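Local atomic coordinates of monomethylamine methyltransferase MtmB1 (PDB entry 1TV2), a protein that catalyses transfer of the methyl group of monomethylamine to the corrinoid cofactor of its partner protein MtmC, a step of methanogenesis from methylamine. Residues 158-163 against 204-209; 182-187 against 199-204. All blocks are in the same frame, centred on the assembly; numbering follows the deposited sequence.

Contact 1 (158-163 against 204-209); sequences NGVMTS and PETSLS. With BG5 (5-hydroxyamino-3-methyl-pyrrolidine-2-carboxylic acid), chain B.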
loop_
_atom_site.group_PDB
_atom_site.type_symbol
_atom_site.label_atom_id
_atom_site.label_comp_id
_atom_site.label_asym_id
_atom_site.label_seq_id
_atom_site.Cartn_x
_atom_site.Cartn_y
_atom_site.Cartn_z
ATOM N N ASN A 158 14.671 -7.308 19.961
ATOM C CA ASN A 158 14.993 -8.628 19.433
ATOM C C ASN A 158 16.100 -9.436 20.093
ATOM O O ASN A 158 17.087 -8.895 20.593
ATOM C CB ASN A 158 15.320 -8.523 17.937
ATOM C CG ASN A 158 14.177 -7.937 17.119
ATOM O OD1 ASN A 158 13.127 -7.578 17.656
ATOM N ND2 ASN A 158 14.383 -7.840 15.807
ATOM N N GLY A 159 15.914 -10.752 20.071
ATOM C CA GLY A 159 16.909 -11.663 20.594
ATOM C C GLY A 159 17.701 -12.113 19.379
ATOM O O GLY A 159 17.391 -11.713 18.256
ATOM N N VAL A 160 18.717 -12.939 19.589
ATOM C CA VAL A 160 19.548 -13.432 18.496
ATOM C C VAL A 160 19.248 -14.898 18.189
ATOM O O VAL A 160 19.168 -15.718 19.102
ATOM C CB VAL A 160 21.051 -13.289 18.858
ATOM C CG1 VAL A 160 21.904 -14.138 17.927
ATOM C CG2 VAL A 160 21.462 -11.823 18.774
ATOM N N MET A 161 19.080 -15.223 16.909
ATOM C CA MET A 161 18.806 -16.604 16.502
ATOM C C MET A 161 20.110 -17.397 16.550
ATOM O O MET A 161 21.059 -17.058 15.843
ATOM C CB MET A 161 18.253 -16.651 15.069
ATOM C CG MET A 161 16.908 -15.953 14.858
ATOM S SD MET A 161 16.260 -16.181 13.173
ATOM C CE MET A 161 15.617 -17.870 13.277
ATOM N N THR A 162 20.174 -18.442 17.374
ATOM C CA THR A 162 21.397 -19.239 17.443
ATOM C C THR A 162 21.567 -19.992 16.130
ATOM O O THR A 162 22.677 -20.361 15.757
ATOM C CB THR A 162 21.386 -20.233 18.630
ATOM O OG1 THR A 162 20.228 -21.074 18.554
ATOM C CG2 THR A 162 21.387 -19.474 19.952
ATOM N N SER A 163 20.458 -20.214 15.428
ATOM C CA SER A 163 20.488 -20.874 14.124
ATOM C C SER A 163 19.232 -20.534 13.331
ATOM O O SER A 163 18.206 -20.152 13.895
ATOM C CB SER A 163 20.587 -22.399 14.264
ATOM O OG SER A 163 19.356 -22.969 14.689
ATOM N N PRO A 204 18.366 -4.776 13.603
ATOM C CA PRO A 204 18.458 -6.242 13.553
ATOM C C PRO A 204 19.593 -6.718 14.467
ATOM O O PRO A 204 20.661 -6.112 14.499
ATOM C CB PRO A 204 18.740 -6.512 12.078
ATOM C CG PRO A 204 19.618 -5.345 11.706
ATOM C CD PRO A 204 18.925 -4.172 12.379
ATOM N N GLU A 205 19.370 -7.808 15.193
ATOM C CA GLU A 205 20.372 -8.296 16.135
ATOM C C GLU A 205 21.256 -9.464 15.708
ATOM O O GLU A 205 22.456 -9.468 15.990
ATOM C CB GLU A 205 19.694 -8.647 17.461
ATOM C CG GLU A 205 18.945 -7.485 18.109
ATOM C CD GLU A 205 19.795 -6.235 18.235
ATOM O OE1 GLU A 205 21.020 -6.362 18.460
ATOM O OE2 GLU A 205 19.237 -5.122 18.119
ATOM N N THR A 206 20.678 -10.455 15.040
ATOM C CA THR A 206 21.444 -11.628 14.619
ATOM C C THR A 206 22.568 -11.302 13.632
ATOM O O THR A 206 23.620 -11.942 13.651
ATOM C CB THR A 206 20.510 -12.700 14.011
ATOM O OG1 THR A 206 19.484 -13.024 14.959
ATOM C CG2 THR A 206 21.289 -13.968 13.677
ATOM N N SER A 207 22.343 -10.313 12.773
ATOM C CA SER A 207 23.342 -9.903 11.789
ATOM C C SER A 207 24.423 -9.057 12.457
ATOM O O SER A 207 24.131 -8.270 13.355
ATOM C CB SER A 207 22.678 -9.096 10.667
ATOM O OG SER A 207 21.807 -8.109 11.203
ATOM N N LEU A 208 25.667 -9.223 12.009
ATOM C CA LEU A 208 26.793 -8.473 12.563
ATOM C C LEU A 208 27.516 -7.653 11.501
ATOM O O LEU A 208 28.089 -6.603 11.801
ATOM C CB LEU A 208 27.788 -9.426 13.237
ATOM C CG LEU A 208 27.253 -10.250 14.413
ATOM C CD1 LEU A 208 28.367 -11.120 14.984
ATOM C CD2 LEU A 208 26.701 -9.313 15.482
ATOM N N SER A 209 27.494 -8.132 10.262
ATOM C CA SER A 209 28.152 -7.428 9.168
ATOM C C SER A 209 27.240 -6.336 8.619
ATOM O O SER A 209 26.037 -6.325 8.887
ATOM C CB SER A 209 28.493 -8.397 8.038
ATOM O OG SER A 209 27.323 -8.795 7.346
HETATM C C1 BG5 B . 19.104 -3.107 22.646
HETATM C C2 BG5 B . 20.508 -3.661 22.853
HETATM C C3 BG5 B . 20.534 -5.178 22.763
HETATM C C4 BG5 B . 21.047 -5.500 21.359
HETATM C C5 BG5 B . 21.895 -4.310 20.915
HETATM C C6 BG5 B . 21.422 -5.616 23.794
HETATM N N1 BG5 B . 21.520 -3.153 21.819
HETATM O O1 BG5 B . 18.366 -2.947 23.623
HETATM N N2 BG5 B . 21.567 -3.963 19.567
HETATM O O2 BG5 B . 20.519 -3.058 19.134
#

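Contact 2 (182-187 against 199-204); sequences TETRLI and MGVKGP. With BG5 (5-hydroxyamino-3-methyl-pyrrolidine-2-carboxylic acid), chain B.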
loop_
_atom_site.group_PDB
_atom_site.type_symbol
_atom_site.label_atom_id
_atom_site.label_comp_id
_atom_site.label_asym_id
_atom_site.label_seq_id
_atom_site.Cartn_x
_atom_site.Cartn_y
_atom_site.Cartn_z
ATOM N N THR A 182 14.508 -12.933 8.638
ATOM C CA THR A 182 13.659 -13.853 9.398
ATOM C C THR A 182 13.423 -13.429 10.844
ATOM O O THR A 182 12.311 -13.534 11.368
ATOM C CB THR A 182 14.272 -15.274 9.395
ATOM O OG1 THR A 182 14.445 -15.712 8.040
ATOM C CG2 THR A 182 13.365 -16.257 10.121
ATOM N N GLU A 183 14.484 -12.959 11.485
ATOM C CA GLU A 183 14.428 -12.523 12.871
ATOM C C GLU A 183 13.168 -11.724 13.203
ATOM O O GLU A 183 12.354 -12.138 14.031
ATOM C CB GLU A 183 15.664 -11.685 13.169
ATOM C CG GLU A 183 15.776 -11.168 14.583
ATOM C CD GLU A 183 16.981 -10.264 14.730
ATOM O OE1 GLU A 183 16.814 -9.025 14.704
ATOM O OE2 GLU A 183 18.101 -10.801 14.846
ATOM N N THR A 184 13.006 -10.579 12.548
ATOM C CA THR A 184 11.855 -9.727 12.807
ATOM C C THR A 184 10.549 -10.293 12.259
ATOM O O THR A 184 9.483 -10.040 12.816
ATOM C CB THR A 184 12.091 -8.299 12.259
ATOM O OG1 THR A 184 13.185 -7.700 12.967
ATOM C CG2 THR A 184 10.851 -7.427 12.443
ATOM N N ARG A 185 10.626 -11.052 11.170
ATOM C CA ARG A 185 9.423 -11.648 10.602
ATOM C C ARG A 185 8.791 -12.591 11.628
ATOM O O ARG A 185 7.581 -12.550 11.854
ATOM C CB ARG A 185 9.760 -12.404 9.309
ATOM C CG ARG A 185 9.911 -11.490 8.106
ATOM C CD ARG A 185 10.400 -12.225 6.861
ATOM N NE ARG A 185 10.239 -11.401 5.665
ATOM C CZ ARG A 185 10.868 -11.609 4.512
ATOM N NH1 ARG A 185 11.718 -12.620 4.390
ATOM N NH2 ARG A 185 10.639 -10.808 3.476
ATOM N N LEU A 186 9.614 -13.428 12.252
ATOM C CA LEU A 186 9.131 -14.364 13.265
ATOM C C LEU A 186 8.668 -13.636 14.526
ATOM O O LEU A 186 7.642 -13.988 15.118
ATOM C CB LEU A 186 10.231 -15.365 13.643
ATOM C CG LEU A 186 10.651 -16.384 12.585
ATOM C CD1 LEU A 186 11.765 -17.267 13.140
ATOM C CD2 LEU A 186 9.452 -17.231 12.187
ATOM N N ILE A 187 9.427 -12.628 14.942
ATOM C CA ILE A 187 9.080 -11.870 16.140
ATOM C C ILE A 187 7.744 -11.137 15.983
ATOM O O ILE A 187 6.921 -11.138 16.900
ATOM C CB ILE A 187 10.206 -10.873 16.503
ATOM C CG1 ILE A 187 11.410 -11.649 17.050
ATOM C CG2 ILE A 187 9.709 -9.851 17.534
ATOM C CD1 ILE A 187 12.665 -10.800 17.255
ATOM N N MET A 199 3.107 -4.299 17.013
ATOM C CA MET A 199 4.149 -3.886 17.950
ATOM C C MET A 199 5.458 -3.542 17.248
ATOM O O MET A 199 5.913 -4.264 16.363
ATOM C CB MET A 199 4.429 -4.979 18.986
ATOM C CG MET A 199 3.389 -5.123 20.090
ATOM S SD MET A 199 3.903 -6.359 21.320
ATOM C CE MET A 199 4.960 -5.368 22.412
ATOM N N GLY A 200 6.060 -2.431 17.655
ATOM C CA GLY A 200 7.329 -2.035 17.076
ATOM C C GLY A 200 8.440 -2.876 17.687
ATOM O O GLY A 200 8.296 -3.382 18.806
ATOM N N VAL A 201 9.539 -3.040 16.957
ATOM C CA VAL A 201 10.677 -3.814 17.444
ATOM C C VAL A 201 11.964 -2.991 17.348
ATOM O O VAL A 201 11.950 -1.832 16.919
ATOM C CB VAL A 201 10.881 -5.125 16.633
ATOM C CG1 VAL A 201 9.587 -5.931 16.610
ATOM C CG2 VAL A 201 11.360 -4.804 15.209
ATOM N N LYS A 202 13.068 -3.596 17.777
ATOM C CA LYS A 202 14.374 -2.957 17.722
ATOM C C LYS A 202 15.367 -4.032 17.306
ATOM O O LYS A 202 15.427 -5.106 17.912
ATOM C CB LYS A 202 14.761 -2.368 19.088
ATOM C CG LYS A 202 16.008 -1.471 19.051
ATOM C CD LYS A 202 17.290 -2.208 19.464
ATOM C CE LYS A 202 17.457 -2.241 20.991
ATOM N NZ LYS A 202 18.775 -2.737 21.400
ATOM N N GLY A 203 16.117 -3.741 16.249
ATOM C CA GLY A 203 17.106 -4.671 15.732
ATOM C C GLY A 203 17.785 -4.010 14.546
ATOM O O GLY A 203 17.791 -2.778 14.475
ATOM N N PRO A 204 18.366 -4.776 13.603
ATOM C CA PRO A 204 18.458 -6.242 13.553
ATOM C C PRO A 204 19.593 -6.718 14.467
ATOM O O PRO A 204 20.661 -6.112 14.499
ATOM C CB PRO A 204 18.740 -6.512 12.078
ATOM C CG PRO A 204 19.618 -5.345 11.706
ATOM C CD PRO A 204 18.925 -4.172 12.379
HETATM C C1 BG5 B . 19.104 -3.107 22.646
HETATM C C2 BG5 B . 20.508 -3.661 22.853
HETATM C C3 BG5 B . 20.534 -5.178 22.763
HETATM C C4 BG5 B . 21.047 -5.500 21.359
HETATM C C5 BG5 B . 21.895 -4.310 20.915
HETATM C C6 BG5 B . 21.422 -5.616 23.794
HETATM N N1 BG5 B . 21.520 -3.153 21.819
HETATM O O1 BG5 B . 18.366 -2.947 23.623
HETATM N N2 BG5 B . 21.567 -3.963 19.567
HETATM O O2 BG5 B . 20.519 -3.058 19.134
#

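Contact 1 (158-163 against 204-209)
The hydroxyl of Thr-206 meets the backbone of Met-161 head on: Met-161 N donates to Thr-206 OG1 over 3.0 Å, with a nearly straight N-H...O angle of 172°. The torsion behind this, with OG1 lying anti to the carbonyl carbon (chi1 -56°), sends CG2 along the other branch, where it lies 3.8 Å from Met-161 O. The threonine thus spans Met-161 from N to O, touching two successive peptide groups, and its own backbone N is hydrogen-bonded to Glu-183 of helix 174-193.

Val-160 and Glu-205 meet differently, their side chains crossing at about a right angle. Val-160 CG2 presses on the root of the glutamate, 3.9 Å from Glu-205 CB. One atom further out, Glu-205 CG comes to 3.4 Å from Asn-158 O and also touches Asn-158 CB. The chain then bends (chi2 -51°) and delivers the carboxylate to the bound group BG5. There BG5 N2 donates to Glu-205 OE1 at 2.7 Å, while Glu-205 OE2 stands 2.6 Å from BG5 O2. Both carboxylate oxygens therefore face the hydroxyamino group, whereas the buried Gly-159 O beside the glutamate's CB has no polar partner. A leucine here would probably leave N2 of BG5 without its acceptor and the hydroxyamino group freer to turn.

The arrangement is that of a TIM barrel, where the loop following one parallel strand, here 201-203, folds against the end of its neighbour, 155-161, and presents a side chain to the group bound at the C-terminal mouth.

Contact 2 (182-187 against 199-204)
Val-201 reaches from its strand toward helix 174-193 and divides its two methyl groups between successive turns. Its CB passes by the side-chain amide of Asn-158. Beyond it, CG1 meets Ile-187 CG2 at 4.0 Å in an apolar contact, the two side chains slanting across each other. The other branch, CG2, sits between the backbone N and the carbonyl carbon (CG1 having chi1 -54°), which aims it at Thr-184: it lies 3.8 Å from Thr-184 CG2 and slightly farther from OG1.

Strand 155-161, helix 174-193 and strand 201-203 form a beta-alpha-beta crossover of the barrel, and the axis of the helix's 182-187 segment passes 10.0 Å from that of strand 201-203, nearly antiparallel to it. Toward the strand's end the filling turns polar. Glu-183, extended as far as CD, brings OE1 to 3.4 Å from Pro-204 CA, just past a cis peptide bond; a CB on Gly-203 would crowd that oxygen. The same OE1 accepts from Asn-158 ND2 and Glu-205 N.

From the strand's opposite face Lys-202 points away from the helix, its NZ bonded covalently to BG5 C1, consistent with a pyrrolysine side chain, and donating to BG5 O2 at 2.9 Å.

Both contacts are buried and build on neighbouring parallel strands, 155-161 and 201-203, with centres about 10 Å apart. Contact 2 lies within the chain loop that contact 1 closes, and Pro-204 belongs to both. They differ in chemistry with their place along the strands and not with depth: contact 2 joins helix to strand chiefly through small aliphatic groups behind the sheet, whereas contact 1, at the strand ends, relies on a hydroxyl-backbone bond and a carboxylate turned to the ligand. Glu-183 ties them together, its helix-borne carboxylate gripping the backbone of the 204-209 loop. BG5 is reached from a segment of each contact, although Lys-202, to which it is joined, lies on the strand face turned away from the helix.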